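Local atomic coordinates of AP endonuclease, family 2 (Brucella melitensis biovar Abortus, PDB entry 3NGF), a protein that binds manganese and is probably a hydroxypyruvate isomerase of the hyi family, built on a xylose isomerase-like TIM barrel. Residues M81-R92 / C125-A136. Numbering follows the deposited sequence.
Sequences MAAISGREQEFR and CEETFIENFRYA
Ala82 CB meets the ring edge of Phe133 at CE1, and Ala83 CB packs on Phe129 CB, where the loop leading into outer helix 88-104 of the TIM barrel packs on the neighbouring helix 122-140. Small alanines suit this place because the loop lies almost against that helix, Ala83 CA standing 4.3 Å from Phe129 CA; Phe129 and Phe133 continue inward to strand 146-149. Between the helices themselves, the Phe91 ring receives Asn132 CB over one face, 3.9 Å from the ring centroid. The Asn132 amide stacks 28° from the ring plane. Its ND2 donates nearly straight (168°) to Ala82 O at 2.8 Å and also to a water held by Met81 O and Ile84 O. An asparagine can thus tie the loop to the helix with one group. Thr128 turns its methyl CG2 to the loop, 3.7 Å from Ile84 C, while its hydroxyl bonds back to Ala124 O. At the outer edge Arg92, extended from CG to NE, lies across the Tyr135 ring, Arg92 CG 3.6 Å from the ring centroid. Arg92 NH1 reaches Tyr135 CD1 at 3.3 Å. A second water accepts from Arg92 NE and donates to Asn132 OD1 at 2.7 Å.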
ATOM      1  N   MET A  81      -6.762 -13.129   0.199  0.50 12.09           N
ATOM      2  CA  MET A  81      -7.496 -14.182   0.905  0.50 13.03           C
ATOM      3  C   MET A  81      -7.404 -14.104   2.426  0.50 12.92           C
ATOM      4  O   MET A  81      -7.907 -15.002   3.117  0.50 13.40           O
ATOM      5  CB  MET A  81      -6.974 -15.531   0.459  0.50 13.57           C
ATOM      6  CG  MET A  81      -5.575 -15.790   0.953  0.50 13.14           C
ATOM      7  SD  MET A  81      -4.773 -16.969  -0.118  0.50 13.68           S
ATOM      8  CE  MET A  81      -4.549 -16.003  -1.614  0.50 11.85           C
ATOM      9  N   ALA A  82      -6.800 -13.041   2.961  1.00 12.28           N
ATOM     10  CA  ALA A  82      -6.593 -12.936   4.435  1.00 12.66           C
ATOM     11  C   ALA A  82      -7.886 -13.099   5.237  1.00 13.04           C
ATOM     12  O   ALA A  82      -7.851 -13.638   6.339  1.00 13.21           O
ATOM     13  CB  ALA A  82      -5.907 -11.641   4.841  1.00 11.92           C
ATOM     14  N   ALA A  83      -9.024 -12.691   4.668  1.00 13.94           N
ATOM     15  CA  ALA A  83     -10.311 -12.769   5.383  1.00 14.96           C
ATOM     16  C   ALA A  83     -11.221 -13.902   4.910  1.00 15.61           C
ATOM     17  O   ALA A  83     -12.409 -13.871   5.195  1.00 16.76           O
ATOM     18  CB  ALA A  83     -11.075 -11.412   5.295  1.00 15.15           C
ATOM     19  N   ILE A  84     -10.688 -14.888   4.189  1.00 15.03           N
ATOM     20  CA  ILE A  84     -11.527 -15.958   3.628  1.00 15.72           C
ATOM     21  C   ILE A  84     -11.278 -17.282   4.335  1.00 16.46           C
ATOM     22  O   ILE A  84     -10.242 -17.927   4.139  1.00 16.23           O
ATOM     23  CB  ILE A  84     -11.311 -16.108   2.110  1.00 15.39           C
ATOM     24  CG1 ILE A  84     -11.719 -14.807   1.391  1.00 15.98           C
ATOM     25  CG2 ILE A  84     -12.113 -17.269   1.555  1.00 16.43           C
ATOM     26  CD1 ILE A  84     -11.561 -14.843  -0.144  1.00 17.30           C
ATOM     27  N   SER A  85     -12.242 -17.695   5.155  0.50 17.42           N
ATOM     28  CA  SER A  85     -12.125 -18.945   5.898  0.50 18.09           C
ATOM     29  C   SER A  85     -11.831 -20.103   4.962  0.50 18.24           C
ATOM     30  O   SER A  85     -12.416 -20.203   3.874  0.50 18.68           O
ATOM     31  CB  SER A  85     -13.401 -19.235   6.677  0.50 19.34           C
ATOM     32  OG  SER A  85     -13.260 -20.436   7.420  0.50 20.86           O
ATOM     33  N   GLY A  86     -10.915 -20.969   5.385  1.00 18.20           N
ATOM     34  CA  GLY A  86     -10.544 -22.141   4.599  1.00 18.83           C
ATOM     35  C   GLY A  86      -9.307 -21.997   3.737  1.00 18.35           C
ATOM     36  O   GLY A  86      -8.788 -23.009   3.262  1.00 18.22           O
ATOM     37  N   ARG A  87      -8.827 -20.757   3.540  1.00 17.13           N
ATOM     38  CA  ARG A  87      -7.633 -20.508   2.746  1.00 16.79           C
ATOM     39  C   ARG A  87      -6.405 -20.173   3.603  1.00 15.38           C
ATOM     40  O   ARG A  87      -5.449 -19.594   3.125  1.00 14.11           O
ATOM     41  CB  ARG A  87      -7.937 -19.418   1.717  1.00 17.11           C
ATOM     42  CG  ARG A  87      -9.044 -19.901   0.777  1.00 19.57           C
ATOM     43  CD  ARG A  87      -9.324 -18.944  -0.323  1.00 22.57           C
ATOM     44  NE  ARG A  87      -8.241 -18.847  -1.296  1.00 23.61           N
ATOM     45  CZ  ARG A  87      -8.337 -18.115  -2.398  1.00 25.23           C
ATOM     46  NH1 ARG A  87      -9.472 -17.465  -2.659  1.00 25.58           N
ATOM     47  NH2 ARG A  87      -7.308 -18.034  -3.240  1.00 25.93           N
ATOM     48  N   GLU A  88      -6.425 -20.598   4.859  1.00 15.21           N
ATOM     49  CA  GLU A  88      -5.392 -20.217   5.800  1.00 15.10           C
ATOM     50  C   GLU A  88      -4.013 -20.788   5.463  1.00 14.92           C
ATOM     51  O   GLU A  88      -3.022 -20.057   5.539  1.00 13.62           O
ATOM     52  CB  GLU A  88      -5.788 -20.582   7.239  1.00 15.99           C
ATOM     53  CG  GLU A  88      -7.026 -19.872   7.734  1.00 18.69           C
ATOM     54  CD  GLU A  88      -8.324 -20.671   7.512  1.00 21.43           C
ATOM     55  OE1 GLU A  88      -8.318 -21.714   6.812  1.00 22.29           O
ATOM     56  OE2 GLU A  88      -9.359 -20.239   8.066  1.00 23.91           O
ATOM     57  N   GLN A  89      -3.937 -22.071   5.090  1.00 15.15           N
ATOM     58  CA  GLN A  89      -2.632 -22.662   4.763  1.00 15.46           C
ATOM     59  C   GLN A  89      -2.072 -21.956   3.536  1.00 14.17           C
ATOM     60  O   GLN A  89      -0.887 -21.634   3.482  1.00 13.51           O
ATOM     61  CB  GLN A  89      -2.723 -24.159   4.508  1.00 16.12           C
ATOM     62  CG  GLN A  89      -1.377 -24.801   4.320  1.00 17.22           C
ATOM     63  CD  GLN A  89      -0.544 -24.840   5.587  1.00 19.69           C
ATOM     64  OE1 GLN A  89      -0.891 -25.537   6.534  1.00 19.89           O
ATOM     65  NE2 GLN A  89       0.578 -24.109   5.597  1.00 17.96           N
ATOM     66  N   GLU A  90      -2.939 -21.693   2.568  1.00 14.37           N
ATOM     67  CA  GLU A  90      -2.569 -20.906   1.392  1.00 14.24           C
ATOM     68  C   GLU A  90      -2.021 -19.524   1.769  1.00 13.39           C
ATOM     69  O   GLU A  90      -0.945 -19.112   1.321  1.00 13.24           O
ATOM     70  CB  GLU A  90      -3.783 -20.748   0.478  1.00 14.52           C
ATOM     71  CG  GLU A  90      -3.473 -20.078  -0.843  1.00 16.38           C
ATOM     72  CD  GLU A  90      -4.725 -19.846  -1.682  1.00 21.66           C
ATOM     73  OE1 GLU A  90      -5.810 -20.397  -1.321  1.00 19.95           O
ATOM     74  OE2 GLU A  90      -4.601 -19.140  -2.714  1.00 19.89           O
ATOM     75  N   PHE A  91      -2.747 -18.812   2.623  1.00 12.80           N
ATOM     76  CA  PHE A  91      -2.270 -17.530   3.110  1.00 11.65           C
ATOM     77  C   PHE A  91      -0.888 -17.640   3.795  1.00 11.12           C
ATOM     78  O   PHE A  91       0.017 -16.823   3.521  1.00 10.17           O
ATOM     79  CB  PHE A  91      -3.277 -16.872   4.058  1.00 10.88           C
ATOM     80  CG  PHE A  91      -2.809 -15.530   4.555  1.00 10.82           C
ATOM     81  CD1 PHE A  91      -3.047 -14.373   3.814  1.00 11.42           C
ATOM     82  CD2 PHE A  91      -2.070 -15.439   5.728  1.00 11.64           C
ATOM     83  CE1 PHE A  91      -2.556 -13.124   4.261  1.00 11.36           C
ATOM     84  CE2 PHE A  91      -1.586 -14.239   6.182  1.00 11.16           C
ATOM     85  CZ  PHE A  91      -1.823 -13.068   5.435  1.00 11.39           C
ATOM     86  N   ARG A  92      -0.736 -18.638   4.657  1.00 11.40           N
ATOM     87  CA  ARG A  92       0.519 -18.891   5.377  1.00 12.23           C
ATOM     88  C   ARG A  92       1.685 -19.194   4.442  1.00 13.26           C
ATOM     89  O   ARG A  92       2.790 -18.631   4.595  1.00 13.98           O
ATOM     90  CB  ARG A  92       0.356 -20.018   6.390  1.00 12.67           C
ATOM     91  CG  ARG A  92      -0.584 -19.628   7.540  1.00 13.51           C
ATOM     92  CD  ARG A  92      -0.925 -20.808   8.494  1.00 14.67           C
ATOM     93  NE  ARG A  92      -1.634 -20.260   9.644  1.00 14.55           N
ATOM     94  CZ  ARG A  92      -1.342 -20.455  10.919  1.00 13.16           C
ATOM     95  NH1 ARG A  92      -0.377 -21.300  11.295  1.00 14.60           N
ATOM     96  NH2 ARG A  92      -2.058 -19.815  11.837  1.00 15.93           N
ATOM     97  N   CYS A 125     -15.326 -14.175   8.608  1.00 18.50           N
ATOM     98  CA  CYS A 125     -14.302 -13.438   7.872  1.00 17.05           C
ATOM     99  C   CYS A 125     -13.368 -12.651   8.784  1.00 16.51           C
ATOM    100  O   CYS A 125     -12.138 -12.656   8.590  1.00 14.96           O
ATOM    101  CB  CYS A 125     -14.932 -12.474   6.856  1.00 17.44           C
ATOM    102  SG  CYS A 125     -15.738 -13.280   5.435  1.00 19.00           S
ATOM    103  N   GLU A 126     -13.956 -11.963   9.755  1.00 16.64           N
ATOM    104  CA  GLU A 126     -13.187 -11.179  10.714  1.00 16.60           C
ATOM    105  C   GLU A 126     -12.310 -12.075  11.577  1.00 16.55           C
ATOM    106  O   GLU A 126     -11.183 -11.722  11.856  1.00 14.46           O
ATOM    107  CB  GLU A 126     -14.094 -10.328  11.586  1.00 18.54           C
ATOM    108  CG  GLU A 126     -14.820  -9.242  10.811  1.00 18.30           C
ATOM    109  CD  GLU A 126     -15.712  -8.365  11.666  1.00 22.31           C
ATOM    110  OE1 GLU A 126     -15.767  -8.577  12.913  1.00 23.43           O
ATOM    111  OE2 GLU A 126     -16.387  -7.461  11.092  1.00 23.35           O
ATOM    112  N   GLU A 127     -12.840 -13.226  11.983  1.00 17.85           N
ATOM    113  CA  GLU A 127     -12.070 -14.205  12.742  1.00 18.89           C
ATOM    114  C   GLU A 127     -10.869 -14.720  11.954  1.00 16.98           C
ATOM    115  O   GLU A 127      -9.772 -14.846  12.502  1.00 16.87           O
ATOM    116  CB  GLU A 127     -12.959 -15.372  13.205  1.00 21.04           C
ATOM    117  CG  GLU A 127     -13.731 -15.011  14.451  1.00 26.69           C
ATOM    118  CD  GLU A 127     -14.705 -16.063  14.908  1.00 32.39           C
ATOM    119  OE1 GLU A 127     -14.860 -17.113  14.232  1.00 35.05           O
ATOM    120  OE2 GLU A 127     -15.331 -15.817  15.963  1.00 36.99           O
ATOM    121  N   THR A 128     -11.080 -14.983  10.670  1.00 16.15           N
ATOM    122  CA  THR A 128     -10.018 -15.512   9.804  1.00 15.09           C
ATOM    123  C   THR A 128      -8.966 -14.435   9.543  1.00 13.78           C
ATOM    124  O   THR A 128      -7.760 -14.717   9.562  1.00 12.11           O
ATOM    125  CB  THR A 128     -10.617 -16.080   8.504  1.00 15.81           C
ATOM    126  OG1 THR A 128     -11.404 -17.252   8.813  1.00 17.99           O
ATOM    127  CG2 THR A 128      -9.510 -16.405   7.502  1.00 13.27           C
ATOM    128  N   PHE A 129      -9.429 -13.204   9.336  1.00 13.01           N
ATOM    129  CA  PHE A 129      -8.537 -12.035   9.229  1.00 12.65           C
ATOM    130  C   PHE A 129      -7.588 -11.951  10.421  1.00 12.51           C
ATOM    131  O   PHE A 129      -6.376 -11.817  10.245  1.00 11.51           O
ATOM    132  CB  PHE A 129      -9.366 -10.745   9.110  1.00 13.08           C
ATOM    133  CG  PHE A 129      -8.540  -9.469   9.104  1.00 13.02           C
ATOM    134  CD1 PHE A 129      -8.193  -8.862   7.911  1.00 10.48           C
ATOM    135  CD2 PHE A 129      -8.158  -8.852  10.278  1.00 12.28           C
ATOM    136  CE1 PHE A 129      -7.466  -7.684   7.889  1.00  9.16           C
ATOM    137  CE2 PHE A 129      -7.412  -7.652  10.238  1.00 13.41           C
ATOM    138  CZ  PHE A 129      -7.072  -7.096   9.039  1.00 11.98           C
ATOM    139  N   ILE A 130      -8.138 -12.053  11.633  1.00 13.09           N
ATOM    140  CA  ILE A 130      -7.347 -11.953  12.870  1.00 13.05           C
ATOM    141  C   ILE A 130      -6.301 -13.069  12.932  1.00 12.38           C
ATOM    142  O   ILE A 130      -5.115 -12.830  13.200  1.00 11.05           O
ATOM    143  CB  ILE A 130      -8.279 -11.938  14.129  1.00 13.74           C
ATOM    144  CG1 ILE A 130      -9.055 -10.618  14.171  1.00 14.31           C
ATOM    145  CG2 ILE A 130      -7.483 -12.124  15.416  1.00 14.08           C
ATOM    146  CD1 ILE A 130     -10.227 -10.586  15.087  1.00 15.38           C
ATOM    147  N   GLU A 131      -6.718 -14.302  12.642  1.00 12.95           N
ATOM    148  CA  GLU A 131      -5.783 -15.402  12.692  1.00 13.16           C
ATOM    149  C   GLU A 131      -4.667 -15.216  11.692  1.00 12.07           C
ATOM    150  O   GLU A 131      -3.498 -15.481  12.020  1.00 12.76           O
ATOM    151  CB  GLU A 131      -6.454 -16.742  12.410  1.00 14.51           C
ATOM    152  CG  GLU A 131      -7.440 -17.171  13.495  1.00 16.36           C
ATOM    153  CD  GLU A 131      -6.910 -17.132  14.931  1.00 22.13           C
ATOM    154  OE1 GLU A 131      -5.700 -17.325  15.196  1.00 22.60           O
ATOM    155  OE2 GLU A 131      -7.758 -16.937  15.840  1.00 28.53           O
ATOM    156  N   ASN A 132      -5.023 -14.805  10.475  1.00 11.37           N
ATOM    157  CA  ASN A 132      -4.030 -14.669   9.402  1.00 11.45           C
ATOM    158  C   ASN A 132      -3.034 -13.526   9.641  1.00 10.24           C
ATOM    159  O   ASN A 132      -1.805 -13.658   9.428  1.00 10.29           O
ATOM    160  CB  ASN A 132      -4.712 -14.545   8.023  1.00 11.74           C
ATOM    161  CG  ASN A 132      -5.156 -15.907   7.459  1.00 11.70           C
ATOM    162  OD1 ASN A 132      -4.524 -16.956   7.720  1.00 13.01           O
ATOM    163  ND2 ASN A 132      -6.239 -15.898   6.675  1.00 12.29           N
ATOM    164  N   PHE A 133      -3.569 -12.401  10.095  1.00 11.22           N
ATOM    165  CA  PHE A 133      -2.748 -11.234  10.446  1.00 10.41           C
ATOM    166  C   PHE A 133      -1.863 -11.532  11.640  1.00 10.93           C
ATOM    167  O   PHE A 133      -0.722 -11.118  11.673  1.00 10.46           O
ATOM    168  CB  PHE A 133      -3.624  -9.977  10.642  1.00 10.54           C
ATOM    169  CG  PHE A 133      -3.727  -9.137   9.381  1.00 11.34           C
ATOM    170  CD1 PHE A 133      -4.414  -9.592   8.256  1.00 10.41           C
ATOM    171  CD2 PHE A 133      -3.067  -7.936   9.299  1.00 11.32           C
ATOM    172  CE1 PHE A 133      -4.454  -8.845   7.083  1.00 10.79           C
ATOM    173  CE2 PHE A 133      -3.114  -7.179   8.154  1.00 11.42           C
ATOM    174  CZ  PHE A 133      -3.794  -7.630   7.035  1.00  9.52           C
ATOM    175  N   ARG A 134      -2.362 -12.266  12.630  1.00 10.82           N
ATOM    176  CA  ARG A 134      -1.482 -12.670  13.736  1.00 12.10           C
ATOM    177  C   ARG A 134      -0.329 -13.559  13.273  1.00 11.42           C
ATOM    178  O   ARG A 134       0.825 -13.369  13.726  1.00 12.52           O
ATOM    179  CB  ARG A 134      -2.264 -13.383  14.833  1.00 12.89           C
ATOM    180  CG  ARG A 134      -3.078 -12.461  15.683  1.00 13.96           C
ATOM    181  CD  ARG A 134      -3.919 -13.215  16.712  1.00 16.12           C
ATOM    182  NE  ARG A 134      -4.704 -12.277  17.513  1.00 16.43           N
ATOM    183  CZ  ARG A 134      -5.681 -12.615  18.350  1.00 19.57           C
ATOM    184  NH1 ARG A 134      -6.049 -13.896  18.508  1.00 20.00           N
ATOM    185  NH2 ARG A 134      -6.315 -11.671  19.021  1.00 19.38           N
ATOM    186  N   TYR A 135      -0.628 -14.525  12.395  1.00 11.18           N
ATOM    187  CA  TYR A 135       0.406 -15.415  11.847  1.00 12.15           C
ATOM    188  C   TYR A 135       1.437 -14.575  11.093  1.00 11.62           C
ATOM    189  O   TYR A 135       2.637 -14.707  11.303  1.00 11.66           O
ATOM    190  CB  TYR A 135      -0.169 -16.471  10.907  1.00 12.81           C
ATOM    191  CG  TYR A 135       0.904 -17.333  10.271  1.00 14.18           C
ATOM    192  CD1 TYR A 135       1.388 -18.481  10.924  1.00 18.15           C
ATOM    193  CD2 TYR A 135       1.457 -16.995   9.043  1.00 13.93           C
ATOM    194  CE1 TYR A 135       2.376 -19.255  10.354  1.00 21.27           C
ATOM    195  CE2 TYR A 135       2.438 -17.754   8.477  1.00 17.53           C
ATOM    196  CZ  TYR A 135       2.910 -18.884   9.133  1.00 21.50           C
ATOM    197  OH  TYR A 135       3.903 -19.626   8.540  1.00 21.66           O
ATOM    198  N   ALA A 136       0.969 -13.676  10.233  1.00 10.31           N
ATOM    199  CA  ALA A 136       1.889 -12.865   9.447  1.00  9.52           C
ATOM    200  C   ALA A 136       2.766 -11.997  10.361  1.00 10.49           C
ATOM    201  O   ALA A 136       3.961 -11.858  10.137  1.00 11.98           O
ATOM    202  CB  ALA A 136       1.093 -11.977   8.455  1.00  9.59           C
TER
HETATM  203  O   HOH W   1      -7.532 -17.429   4.693  1.00 12.03           O
HETATM  204  O   HOH W   2      -3.892 -18.505   9.894  1.00 15.26           O